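Local structure of DNA ligase (3QWU) at residues 74-79 with 168-173. The protein is a putative ATP-dependent DNA ligase that binds adenosine and calcium, and probably joins nucleic acid ends through an adenylated intermediate. Sequence-based numbering, arbitrary orientation.
Sequences PFWVEE and LSQEEK. With ADN (adenosine), chain C.
Gln170, in the first turn of helix 170-180, lies over one face of the Trp76 indole, its CG 3.4 Å from the centroid of the five-membered ring and almost on the ring normal, a close CH-pi contact. CG is anti to the backbone N and the chain then bends (chi2 80°), which lays the amide nearly flat along the indole, the planes 15° apart. Gln170 NE2 donates to Glu78 OE2 at 2.9 Å, on the anti side of the carboxylate but tilted out of its plane. Lys173 NZ comes to the same Glu78 OE2 at 3.2 Å, a weak bond within a salt bridge, and also bonds to Gln170 OE1; Phe157 O and Asp158 hold the ammonium. Strand 75-80 and this helix meet at the adenine pocket of the nucleotidyltransferase fold: Glu79 O accepts from adenosine N6 at 2.8 Å, whereas Glu78 OE1, salt-bridged to Lys219, is only a weak acceptor for N6. Replacing this glutamine by alanine would probably strip CG from the indole, leave Glu78 OE2 only the weak lysine bond from the helix and cost Lys173 an acceptor. The solvent side lies at partly exposed Ser169 and Glu172, whose capping box closes the first turn without touching the strand.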
ATOM      1  N   PRO A  74      36.516  -3.186   7.737  1.00 46.80           N
ATOM      2  CA  PRO A  74      36.023  -4.512   7.456  1.00 44.79           C
ATOM      3  C   PRO A  74      34.779  -4.834   8.248  1.00 43.30           C
ATOM      4  O   PRO A  74      34.489  -4.190   9.285  1.00 43.69           O
ATOM      5  CB  PRO A  74      37.147  -5.414   7.952  1.00 46.07           C
ATOM      6  CG  PRO A  74      38.368  -4.572   7.943  1.00 47.51           C
ATOM      7  CD  PRO A  74      37.899  -3.201   8.259  1.00 48.02           C
ATOM      8  N   PHE A  75      34.043  -5.834   7.775  1.00 40.89           N
ATOM      9  CA  PHE A  75      32.808  -6.170   8.408  1.00 39.58           C
ATOM     10  C   PHE A  75      32.545  -7.656   8.371  1.00 38.84           C
ATOM     11  O   PHE A  75      32.850  -8.364   7.398  1.00 39.65           O
ATOM     12  CB  PHE A  75      31.624  -5.382   7.790  1.00 38.65           C
ATOM     13  CG  PHE A  75      31.577  -5.461   6.324  1.00 38.50           C
ATOM     14  CD1 PHE A  75      30.880  -6.480   5.702  1.00 34.85           C
ATOM     15  CD2 PHE A  75      32.284  -4.553   5.547  1.00 37.57           C
ATOM     16  CE1 PHE A  75      30.859  -6.577   4.332  1.00 35.14           C
ATOM     17  CE2 PHE A  75      32.295  -4.664   4.199  1.00 38.26           C
ATOM     18  CZ  PHE A  75      31.559  -5.680   3.568  1.00 36.21           C
ATOM     19  N   TRP A  76      31.942  -8.108   9.452  1.00 37.68           N
ATOM     20  CA  TRP A  76      31.510  -9.479   9.567  1.00 37.41           C
ATOM     21  C   TRP A  76      30.117  -9.658   8.912  1.00 35.72           C
ATOM     22  O   TRP A  76      29.231  -8.818   9.059  1.00 34.64           O
ATOM     23  CB  TRP A  76      31.460  -9.868  11.050  1.00 37.14           C
ATOM     24  CG  TRP A  76      32.815 -10.017  11.700  1.00 38.61           C
ATOM     25  CD1 TRP A  76      33.482  -9.085  12.421  1.00 38.50           C
ATOM     26  CD2 TRP A  76      33.640 -11.178  11.685  1.00 40.73           C
ATOM     27  NE1 TRP A  76      34.662  -9.588  12.881  1.00 40.86           N
ATOM     28  CE2 TRP A  76      34.794 -10.875  12.440  1.00 41.42           C
ATOM     29  CE3 TRP A  76      33.513 -12.455  11.119  1.00 40.44           C
ATOM     30  CZ2 TRP A  76      35.818 -11.788  12.636  1.00 40.84           C
ATOM     31  CZ3 TRP A  76      34.537 -13.376  11.330  1.00 42.72           C
ATOM     32  CH2 TRP A  76      35.680 -13.028  12.067  1.00 41.70           C
ATOM     33  N   VAL A  77      29.949 -10.773   8.231  1.00 34.68           N
ATOM     34  CA  VAL A  77      28.699 -11.107   7.563  1.00 33.56           C
ATOM     35  C   VAL A  77      28.110 -12.265   8.276  1.00 33.71           C
ATOM     36  O   VAL A  77      28.756 -13.274   8.443  1.00 34.85           O
ATOM     37  CB  VAL A  77      28.962 -11.404   6.123  1.00 33.90           C
ATOM     38  CG1 VAL A  77      27.721 -11.904   5.420  1.00 31.54           C
ATOM     39  CG2 VAL A  77      29.476 -10.094   5.449  1.00 32.14           C
ATOM     40  N   GLU A  78      26.911 -12.069   8.792  1.00 34.55           N
ATOM     41  CA  GLU A  78      26.155 -13.079   9.547  1.00 35.75           C
ATOM     42  C   GLU A  78      24.818 -13.405   8.861  1.00 34.36           C
ATOM     43  O   GLU A  78      24.263 -12.559   8.206  1.00 34.10           O
ATOM     44  CB  GLU A  78      25.835 -12.569  10.953  1.00 35.58           C
ATOM     45  CG  GLU A  78      27.035 -12.463  11.792  1.00 40.06           C
ATOM     46  CD  GLU A  78      26.714 -12.091  13.226  1.00 43.24           C
ATOM     47  OE1 GLU A  78      25.625 -11.541  13.513  1.00 45.13           O
ATOM     48  OE2 GLU A  78      27.570 -12.385  14.065  1.00 45.83           O
ATOM     49  N   GLU A  79      24.306 -14.621   9.050  1.00 33.87           N
ATOM     50  CA  GLU A  79      23.014 -14.988   8.502  1.00 33.16           C
ATOM     51  C   GLU A  79      21.913 -14.287   9.291  1.00 32.50           C
ATOM     52  O   GLU A  79      21.954 -14.234  10.513  1.00 31.10           O
ATOM     53  CB  GLU A  79      22.749 -16.491   8.540  1.00 32.84           C
ATOM     54  CG  GLU A  79      21.316 -16.816   7.998  1.00 32.82           C
ATOM     55  CD  GLU A  79      20.906 -18.296   8.103  1.00 31.68           C
ATOM     56  OE1 GLU A  79      21.688 -19.081   8.654  1.00 31.80           O
ATOM     57  OE2 GLU A  79      19.807 -18.669   7.633  1.00 28.12           O
ATOM     58  N   LEU A 168      28.556  -6.207  22.620  1.00 38.18           N
ATOM     59  CA  LEU A 168      29.872  -6.777  22.729  1.00 38.78           C
ATOM     60  C   LEU A 168      30.441  -6.898  21.302  1.00 38.43           C
ATOM     61  O   LEU A 168      29.714  -7.054  20.343  1.00 38.04           O
ATOM     62  CB  LEU A 168      29.852  -8.115  23.469  1.00 38.39           C
ATOM     63  CG  LEU A 168      29.721  -8.095  25.009  1.00 40.76           C
ATOM     64  CD1 LEU A 168      28.560  -7.224  25.593  1.00 40.99           C
ATOM     65  CD2 LEU A 168      29.601  -9.542  25.528  1.00 36.47           C
ATOM     66  N   SER A 169      31.739  -6.747  21.171  1.00 39.01           N
ATOM     67  CA  SER A 169      32.390  -6.813  19.901  1.00 39.45           C
ATOM     68  C   SER A 169      32.217  -8.217  19.309  1.00 38.66           C
ATOM     69  O   SER A 169      31.846  -9.149  20.018  1.00 38.56           O
ATOM     70  CB  SER A 169      33.875  -6.509  20.087  1.00 39.40           C
ATOM     71  OG  SER A 169      34.373  -7.442  21.036  1.00 41.01           O
ATOM     72  N   GLN A 170      32.521  -8.361  18.022  1.00 38.85           N
ATOM     73  CA  GLN A 170      32.497  -9.653  17.390  1.00 39.16           C
ATOM     74  C   GLN A 170      33.386 -10.674  18.085  1.00 39.96           C
ATOM     75  O   GLN A 170      32.954 -11.786  18.342  1.00 38.40           O
ATOM     76  CB  GLN A 170      32.844  -9.573  15.892  1.00 39.74           C
ATOM     77  CG  GLN A 170      32.420 -10.875  15.147  1.00 39.55           C
ATOM     78  CD  GLN A 170      30.923 -10.915  14.800  1.00 39.78           C
ATOM     79  OE1 GLN A 170      30.240  -9.912  14.872  1.00 42.87           O
ATOM     80  NE2 GLN A 170      30.449 -12.059  14.345  1.00 36.27           N
ATOM     81  N   GLU A 171      34.635 -10.284  18.362  1.00 42.47           N
ATOM     82  CA  GLU A 171      35.609 -11.118  19.073  0.60 43.29           C
ATOM     83  C   GLU A 171      35.025 -11.616  20.400  1.00 43.16           C
ATOM     84  O   GLU A 171      35.016 -12.816  20.694  1.00 43.10           O
ATOM     85  CB  GLU A 171      36.884 -10.317  19.356  0.60 44.59           C
ATOM     86  CG  GLU A 171      37.800 -10.908  20.491  0.60 47.54           C
ATOM     87  CD  GLU A 171      38.697  -9.864  21.158  0.60 51.52           C
ATOM     88  OE1 GLU A 171      39.572  -9.301  20.455  0.60 54.50           O
ATOM     89  OE2 GLU A 171      38.541  -9.621  22.388  0.60 53.33           O
ATOM     90  N   GLU A 172      34.566 -10.664  21.218  1.00 44.05           N
ATOM     91  CA  GLU A 172      33.996 -10.955  22.529  1.00 45.26           C
ATOM     92  C   GLU A 172      32.817 -11.873  22.385  1.00 44.00           C
ATOM     93  O   GLU A 172      32.625 -12.767  23.192  1.00 43.23           O
ATOM     94  CB  GLU A 172      33.445  -9.707  23.201  1.00 47.06           C
ATOM     95  CG  GLU A 172      34.451  -8.781  23.912  1.00 52.85           C
ATOM     96  CD  GLU A 172      33.743  -7.542  24.531  1.00 57.75           C
ATOM     97  OE1 GLU A 172      33.466  -7.642  25.765  1.00 61.71           O
ATOM     98  OE2 GLU A 172      33.434  -6.532  23.799  1.00 55.75           O
ATOM     99  N   LYS A 173      31.993 -11.608  21.375  1.00 43.66           N
ATOM    100  CA  LYS A 173      30.798 -12.412  21.133  1.00 42.47           C
ATOM    101  C   LYS A 173      31.233 -13.825  20.740  1.00 42.07           C
ATOM    102  O   LYS A 173      30.814 -14.784  21.355  1.00 41.23           O
ATOM    103  CB  LYS A 173      29.933 -11.738  20.055  1.00 41.85           C
ATOM    104  CG  LYS A 173      28.893 -12.578  19.380  1.00 39.84           C
ATOM    105  CD  LYS A 173      27.862 -11.714  18.605  1.00 40.99           C
ATOM    106  CE  LYS A 173      28.235 -11.448  17.095  1.00 41.45           C
ATOM    107  NZ  LYS A 173      27.539 -10.235  16.421  1.00 37.73           N
TER
HETATM  108  O5' ADN C 501      15.972  -5.826  12.521  1.00 52.75           O
HETATM  109  C5' ADN C 501      16.600  -7.027  12.069  1.00 45.58           C
HETATM  110  C4' ADN C 501      16.042  -8.216  12.842  1.00 45.03           C
HETATM  111  O4' ADN C 501      16.505  -9.483  12.283  1.00 43.57           O
HETATM  112  C3' ADN C 501      16.518  -8.194  14.288  1.00 44.17           C
HETATM  113  O3' ADN C 501      15.679  -7.475  15.188  1.00 45.67           O
HETATM  114  C2' ADN C 501      16.640  -9.669  14.656  1.00 42.47           C
HETATM  115  O2' ADN C 501      15.523 -10.095  15.417  1.00 41.05           O
HETATM  116  C1' ADN C 501      16.700 -10.444  13.342  1.00 41.97           C
HETATM  117  N9  ADN C 501      17.983 -11.124  13.106  1.00 40.32           N
HETATM  118  C8  ADN C 501      18.086 -12.361  12.565  1.00 41.58           C
HETATM  119  N7  ADN C 501      19.375 -12.761  12.444  1.00 38.64           N
HETATM  120  C5  ADN C 501      20.112 -11.714  12.899  1.00 37.66           C
HETATM  121  C6  ADN C 501      21.550 -11.453  13.010  1.00 39.30           C
HETATM  122  N6  ADN C 501      22.404 -12.438  12.610  1.00 37.84           N
HETATM  123  N1  ADN C 501      21.957 -10.269  13.564  1.00 40.76           N
HETATM  124  C2  ADN C 501      21.050  -9.322  13.940  1.00 40.06           C
HETATM  125  N3  ADN C 501      19.701  -9.490  13.828  1.00 37.59           N
HETATM  126  C4  ADN C 501      19.201 -10.647  13.341  1.00 38.96           C